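Local coordinates for uncharacterized conserved (Bdellovibrio bacteriovorus, PDB 7O21), which is probably an L,D-carboxypeptidase of the YkuD family that edits peptidoglycan and so helps set the curved shape of this predatory bacterium, at residues A[30-43]-A[55-67]. Residues are numbered along the deposited sequence; the frame is centred on the assembly and turned at random.
Sequences LLQISETEAFSRYV and VFERNGEQIQKIT
Arg58 NH1 is gripped twice: it donates to Ser34 O at 3.0 Å, on a carbonyl lone pair, and to a water that itself donates to Thr36 O. The arginine chain leaves the strand extended, then turns about the CG-CD bond (chi3 59°), which lays the guanidinium beside the 34-36 backbone, with Glu35 O over one face. Its aliphatic root is used as well, since Arg58 CB packs on Ile33 CG2 at 3.7 Å. Ile33 CD1 reaches on to the Glu57-Arg58 peptide and to Ile63 CG2, while Ile63 CD1 meets Leu30 CG at 4.0 Å. One water donates to both Leu31 O and Glu61 O; a second accepts from Ile33 N and sits near Gly60 O and Gln62 O of the type II' turn 59-62. Where strands 42-47 and 52-59 pair, Val43 and Phe56 form a hydrogen-bonded antiparallel pair, Phe56 N to Val43 O being nearly straight (2.9 Å, 178°). Next to it, the Glu57 carboxylate runs alongside the Tyr42 ring, Glu57 CD to Tyr42 CE1 3.5 Å, and Glu57 OE2 forms a salt bridge with Arg41 NE at 3.4 Å, whose hydrogen bond is weak. Leu31 and Gln32 both face Ile254, a classic beta bulge; segment 30-43 thus links the NTF2-like sheet to hairpin 42-47/52-59 of the YkuD-type catalytic domain.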
loop_
_atom_site.group_PDB
_atom_site.type_symbol
_atom_site.label_atom_id
_atom_site.label_comp_id
_atom_site.label_asym_id
_atom_site.label_seq_id
_atom_site.Cartn_x
_atom_site.Cartn_y
_atom_site.Cartn_z
ATOM N N LEU A 30 -17.133 -17.496 -5.187
ATOM C CA LEU A 30 -17.466 -16.601 -4.084
ATOM C C LEU A 30 -18.288 -17.420 -3.102
ATOM O O LEU A 30 -19.490 -17.624 -3.299
ATOM C CB LEU A 30 -18.240 -15.387 -4.582
ATOM C CG LEU A 30 -18.781 -14.470 -3.485
ATOM C CD1 LEU A 30 -17.660 -13.918 -2.600
ATOM C CD2 LEU A 30 -19.575 -13.314 -4.102
ATOM N N LEU A 31 -17.628 -17.910 -2.051
ATOM C CA LEU A 31 -18.278 -18.860 -1.156
ATOM C C LEU A 31 -18.968 -18.223 0.044
ATOM O O LEU A 31 -19.968 -18.763 0.518
ATOM C CB LEU A 31 -17.285 -19.938 -0.702
ATOM C CG LEU A 31 -16.862 -20.863 -1.850
ATOM C CD1 LEU A 31 -15.752 -21.792 -1.396
ATOM C CD2 LEU A 31 -18.051 -21.659 -2.373
ATOM N N GLN A 32 -18.462 -17.106 0.565
ATOM C CA GLN A 32 -19.063 -16.496 1.746
ATOM C C GLN A 32 -18.594 -15.051 1.829
ATOM O O GLN A 32 -17.476 -14.732 1.418
ATOM C CB GLN A 32 -18.624 -17.242 3.017
ATOM C CG GLN A 32 -19.487 -16.965 4.248
ATOM C CD GLN A 32 -19.268 -18.001 5.330
ATOM O OE1 GLN A 32 -20.110 -18.872 5.552
ATOM N NE2 GLN A 32 -18.120 -17.934 5.983
ATOM N N ILE A 33 -19.465 -14.179 2.353
ATOM C CA ILE A 33 -19.139 -12.782 2.623
ATOM C C ILE A 33 -19.058 -12.605 4.135
ATOM O O ILE A 33 -19.827 -13.225 4.884
ATOM C CB ILE A 33 -20.185 -11.852 1.967
ATOM C CG1 ILE A 33 -20.096 -11.998 0.446
ATOM C CG2 ILE A 33 -19.977 -10.392 2.363
ATOM C CD1 ILE A 33 -21.217 -11.316 -0.319
ATOM N N SER A 34 -18.093 -11.818 4.596
ATOM C CA SER A 34 -17.887 -11.720 6.037
ATOM C C SER A 34 -19.065 -11.009 6.700
ATOM O O SER A 34 -19.677 -10.103 6.126
ATOM C CB SER A 34 -16.591 -10.982 6.353
ATOM O OG SER A 34 -16.552 -10.637 7.725
ATOM N N GLU A 35 -19.384 -11.441 7.925
ATOM C CA GLU A 35 -20.417 -10.767 8.713
ATOM C C GLU A 35 -19.927 -9.458 9.328
ATOM O O GLU A 35 -20.747 -8.689 9.857
ATOM C CB GLU A 35 -20.912 -11.671 9.842
ATOM C CG GLU A 35 -19.875 -11.855 10.948
ATOM C CD GLU A 35 -20.349 -12.802 12.042
ATOM O OE1 GLU A 35 -21.551 -12.768 12.377
ATOM O OE2 GLU A 35 -19.533 -13.592 12.561
ATOM N N THR A 36 -18.625 -9.183 9.290
ATOM C CA THR A 36 -18.063 -8.043 10.010
ATOM C C THR A 36 -18.425 -6.731 9.301
ATOM O O THR A 36 -18.042 -6.507 8.150
ATOM C CB THR A 36 -16.548 -8.222 10.139
ATOM O OG1 THR A 36 -16.276 -9.342 10.993
ATOM C CG2 THR A 36 -15.892 -6.983 10.721
ATOM N N GLU A 37 -19.154 -5.853 9.992
ATOM C CA GLU A 37 -19.668 -4.649 9.346
ATOM C C GLU A 37 -18.583 -3.618 9.036
ATOM O O GLU A 37 -18.815 -2.723 8.215
ATOM C CB GLU A 37 -20.865 -4.094 10.140
ATOM C CG GLU A 37 -21.958 -5.144 10.194
ATOM C CD GLU A 37 -23.232 -4.735 10.914
ATOM O OE1 GLU A 37 -23.370 -3.572 11.338
ATOM O OE2 GLU A 37 -24.108 -5.615 11.059
ATOM N N ALA A 38 -17.407 -3.724 9.658
ATOM C CA ALA A 38 -16.286 -2.877 9.277
ATOM C C ALA A 38 -15.776 -3.208 7.883
ATOM O O ALA A 38 -15.094 -2.377 7.273
ATOM C CB ALA A 38 -15.152 -3.028 10.292
ATOM N N PHE A 39 -16.112 -4.388 7.362
ATOM C CA PHE A 39 -15.747 -4.749 5.995
ATOM C C PHE A 39 -16.935 -4.397 5.109
ATOM O O PHE A 39 -17.736 -3.536 5.480
ATOM C CB PHE A 39 -15.424 -6.245 5.882
ATOM C CG PHE A 39 -14.373 -6.732 6.871
ATOM C CD1 PHE A 39 -13.370 -5.894 7.336
ATOM C CD2 PHE A 39 -14.408 -8.040 7.324
ATOM C CE1 PHE A 39 -12.414 -6.372 8.255
ATOM C CE2 PHE A 39 -13.465 -8.524 8.227
ATOM C CZ PHE A 39 -12.475 -7.694 8.687
ATOM N N SER A 40 -17.083 -5.046 3.956
ATOM C CA SER A 40 -18.098 -4.667 2.980
ATOM C C SER A 40 -19.132 -5.773 2.876
ATOM O O SER A 40 -18.776 -6.942 2.694
ATOM C CB SER A 40 -17.458 -4.424 1.612
ATOM O OG SER A 40 -18.452 -4.274 0.598
ATOM N N ARG A 41 -20.408 -5.416 2.989
ATOM C CA ARG A 41 -21.427 -6.437 2.784
ATOM C C ARG A 41 -21.655 -6.757 1.321
ATOM O O ARG A 41 -22.387 -7.709 1.025
ATOM C CB ARG A 41 -22.744 -6.073 3.472
ATOM C CG ARG A 41 -23.430 -4.831 2.966
ATOM C CD ARG A 41 -24.503 -4.402 3.991
ATOM N NE ARG A 41 -25.424 -3.409 3.451
ATOM C CZ ARG A 41 -25.397 -2.114 3.747
ATOM N NH1 ARG A 41 -24.500 -1.633 4.601
ATOM N NH2 ARG A 41 -26.282 -1.295 3.196
ATOM N N TYR A 42 -21.041 -6.000 0.410
ATOM C CA TYR A 42 -21.167 -6.213 -1.024
ATOM C C TYR A 42 -19.858 -6.717 -1.623
ATOM O O TYR A 42 -18.768 -6.334 -1.182
ATOM C CB TYR A 42 -21.560 -4.913 -1.742
ATOM C CG TYR A 42 -22.862 -4.344 -1.257
ATOM C CD1 TYR A 42 -24.067 -4.992 -1.514
ATOM C CD2 TYR A 42 -22.882 -3.196 -0.482
ATOM C CE1 TYR A 42 -25.276 -4.461 -1.042
ATOM C CE2 TYR A 42 -24.072 -2.674 -0.011
ATOM C CZ TYR A 42 -25.255 -3.310 -0.291
ATOM O OH TYR A 42 -26.438 -2.775 0.183
ATOM N N VAL A 43 -19.981 -7.526 -2.679
ATOM C CA VAL A 43 -18.848 -8.001 -3.468
ATOM C C VAL A 43 -19.187 -7.769 -4.931
ATOM O O VAL A 43 -20.296 -8.098 -5.362
ATOM C CB VAL A 43 -18.606 -9.502 -3.230
ATOM C CG1 VAL A 43 -17.654 -10.066 -4.281
ATOM C CG2 VAL A 43 -18.063 -9.739 -1.813
ATOM N N VAL A 55 -23.307 -7.525 -8.638
ATOM C CA VAL A 55 -23.145 -7.170 -7.235
ATOM C C VAL A 55 -23.807 -8.248 -6.394
ATOM O O VAL A 55 -24.975 -8.578 -6.609
ATOM C CB VAL A 55 -23.741 -5.788 -6.921
ATOM C CG1 VAL A 55 -23.466 -5.425 -5.469
ATOM C CG2 VAL A 55 -23.160 -4.742 -7.849
ATOM N N PHE A 56 -23.060 -8.815 -5.454
ATOM C CA PHE A 56 -23.600 -9.764 -4.498
ATOM C C PHE A 56 -23.602 -9.143 -3.111
ATOM O O PHE A 56 -22.746 -8.315 -2.778
ATOM C CB PHE A 56 -22.765 -11.055 -4.480
ATOM C CG PHE A 56 -23.006 -11.928 -5.672
ATOM C CD1 PHE A 56 -22.365 -11.665 -6.875
ATOM C CD2 PHE A 56 -23.902 -12.984 -5.606
ATOM C CE1 PHE A 56 -22.592 -12.457 -7.985
ATOM C CE2 PHE A 56 -24.146 -13.779 -6.730
ATOM C CZ PHE A 56 -23.482 -13.511 -7.909
ATOM N N GLU A 57 -24.590 -9.530 -2.309
ATOM C CA GLU A 57 -24.726 -9.063 -0.939
ATOM C C GLU A 57 -24.779 -10.252 0.008
ATOM O O GLU A 57 -25.311 -11.319 -0.324
ATOM C CB GLU A 57 -25.977 -8.159 -0.742
ATOM C CG GLU A 57 -26.022 -7.499 0.638
ATOM C CD GLU A 57 -27.221 -6.587 0.862
ATOM O OE1 GLU A 57 -28.120 -6.562 -0.003
ATOM O OE2 GLU A 57 -27.236 -5.899 1.906
ATOM N N ARG A 58 -24.240 -10.045 1.205
ATOM C CA ARG A 58 -24.319 -11.052 2.251
ATOM C C ARG A 58 -25.764 -11.252 2.688
ATOM O O ARG A 58 -26.517 -10.294 2.878
ATOM C CB ARG A 58 -23.504 -10.595 3.453
ATOM C CG ARG A 58 -23.392 -11.658 4.536
ATOM C CD ARG A 58 -22.841 -11.087 5.833
ATOM N NE ARG A 58 -23.685 -10.004 6.354
ATOM C CZ ARG A 58 -23.295 -8.741 6.527
ATOM N NH1 ARG A 58 -22.057 -8.361 6.258
ATOM N NH2 ARG A 58 -24.160 -7.835 6.980
ATOM N N ASN A 59 -26.148 -12.503 2.850
ATOM C CA ASN A 59 -27.446 -12.875 3.422
ATOM C C ASN A 59 -27.136 -13.966 4.444
ATOM O O ASN A 59 -27.247 -15.156 4.154
ATOM C CB ASN A 59 -28.392 -13.348 2.320
ATOM C CG ASN A 59 -29.693 -13.888 2.854
ATOM O OD1 ASN A 59 -30.139 -13.521 3.933
ATOM N ND2 ASN A 59 -30.314 -14.776 2.088
ATOM N N GLY A 60 -26.721 -13.545 5.638
ATOM C CA GLY A 60 -26.257 -14.505 6.621
ATOM C C GLY A 60 -25.034 -15.238 6.101
ATOM O O GLY A 60 -24.038 -14.625 5.693
ATOM N N GLU A 61 -25.109 -16.570 6.106
ATOM C CA GLU A 61 -24.068 -17.414 5.534
ATOM C C GLU A 61 -24.197 -17.561 4.029
ATOM O O GLU A 61 -23.298 -18.128 3.394
ATOM C CB GLU A 61 -24.119 -18.817 6.146
ATOM C CG GLU A 61 -23.938 -18.852 7.651
ATOM C CD GLU A 61 -23.797 -20.274 8.172
ATOM O OE1 GLU A 61 -22.733 -20.605 8.732
ATOM O OE2 GLU A 61 -24.750 -21.060 8.000
ATOM N N GLN A 62 -25.292 -17.086 3.452
ATOM C CA GLN A 62 -25.526 -17.173 2.023
ATOM C C GLN A 62 -25.119 -15.874 1.334
ATOM O O GLN A 62 -24.750 -14.880 1.970
ATOM C CB GLN A 62 -27.001 -17.483 1.727
ATOM C CG GLN A 62 -27.388 -18.949 1.879
ATOM C CD GLN A 62 -27.327 -19.422 3.313
ATOM O OE1 GLN A 62 -27.946 -18.829 4.196
ATOM N NE2 GLN A 62 -26.578 -20.497 3.559
ATOM N N ILE A 63 -25.146 -15.911 0.009
ATOM C CA ILE A 63 -24.908 -14.739 -0.817
ATOM C C ILE A 63 -26.101 -14.589 -1.753
ATOM O O ILE A 63 -26.756 -15.574 -2.112
ATOM C CB ILE A 63 -23.590 -14.838 -1.621
ATOM C CG1 ILE A 63 -23.674 -15.960 -2.662
ATOM C CG2 ILE A 63 -22.403 -15.010 -0.676
ATOM C CD1 ILE A 63 -22.464 -16.048 -3.571
ATOM N N GLN A 64 -26.372 -13.355 -2.167
ATOM C CA GLN A 64 -27.518 -13.079 -3.023
ATOM C C GLN A 64 -27.103 -12.058 -4.071
ATOM O O GLN A 64 -26.545 -11.018 -3.726
ATOM C CB GLN A 64 -28.665 -12.515 -2.180
ATOM C CG GLN A 64 -29.969 -12.319 -2.933
ATOM C CD GLN A 64 -31.105 -11.923 -2.017
ATOM O OE1 GLN A 64 -30.949 -11.880 -0.796
ATOM N NE2 GLN A 64 -32.265 -11.638 -2.601
ATOM N N LYS A 65 -27.379 -12.348 -5.339
ATOM C CA LYS A 65 -27.103 -11.384 -6.395
ATOM C C LYS A 65 -28.191 -10.324 -6.372
ATOM O O LYS A 65 -29.384 -10.644 -6.376
ATOM C CB LYS A 65 -27.067 -12.071 -7.762
ATOM C CG LYS A 65 -26.643 -11.148 -8.902
ATOM C CD LYS A 65 -26.720 -11.843 -10.263
ATOM C CE LYS A 65 -25.464 -12.665 -10.546
ATOM N NZ LYS A 65 -25.446 -13.275 -11.914
ATOM N N ILE A 66 -27.786 -9.058 -6.330
ATOM C CA ILE A 66 -28.742 -7.970 -6.249
ATOM C C ILE A 66 -28.868 -7.192 -7.552
ATOM O O ILE A 66 -29.942 -6.645 -7.820
ATOM C CB ILE A 66 -28.503 -7.023 -5.062
ATOM C CG1 ILE A 66 -27.129 -6.391 -5.179
ATOM C CG2 ILE A 66 -28.664 -7.768 -3.734
ATOM C CD1 ILE A 66 -26.829 -5.390 -4.078
ATOM N N THR A 67 -27.821 -7.125 -8.368
ATOM C CA THR A 67 -27.910 -6.438 -9.651
ATOM C C THR A 67 -26.795 -6.929 -10.570
ATOM O O THR A 67 -25.888 -7.654 -10.150
ATOM C CB THR A 67 -27.864 -4.919 -9.465
ATOM O OG1 THR A 67 -28.310 -4.274 -10.670
ATOM C CG2 THR A 67 -26.453 -4.465 -9.134
HETATM O O HOH W 1 -22.652 -18.446 0.679
HETATM O O HOH W 2 -22.208 -14.843 3.162
HETATM O O HOH W 3 -20.433 -6.071 6.188
HETATM O O HOH W 4 -28.614 -3.797 -0.452
#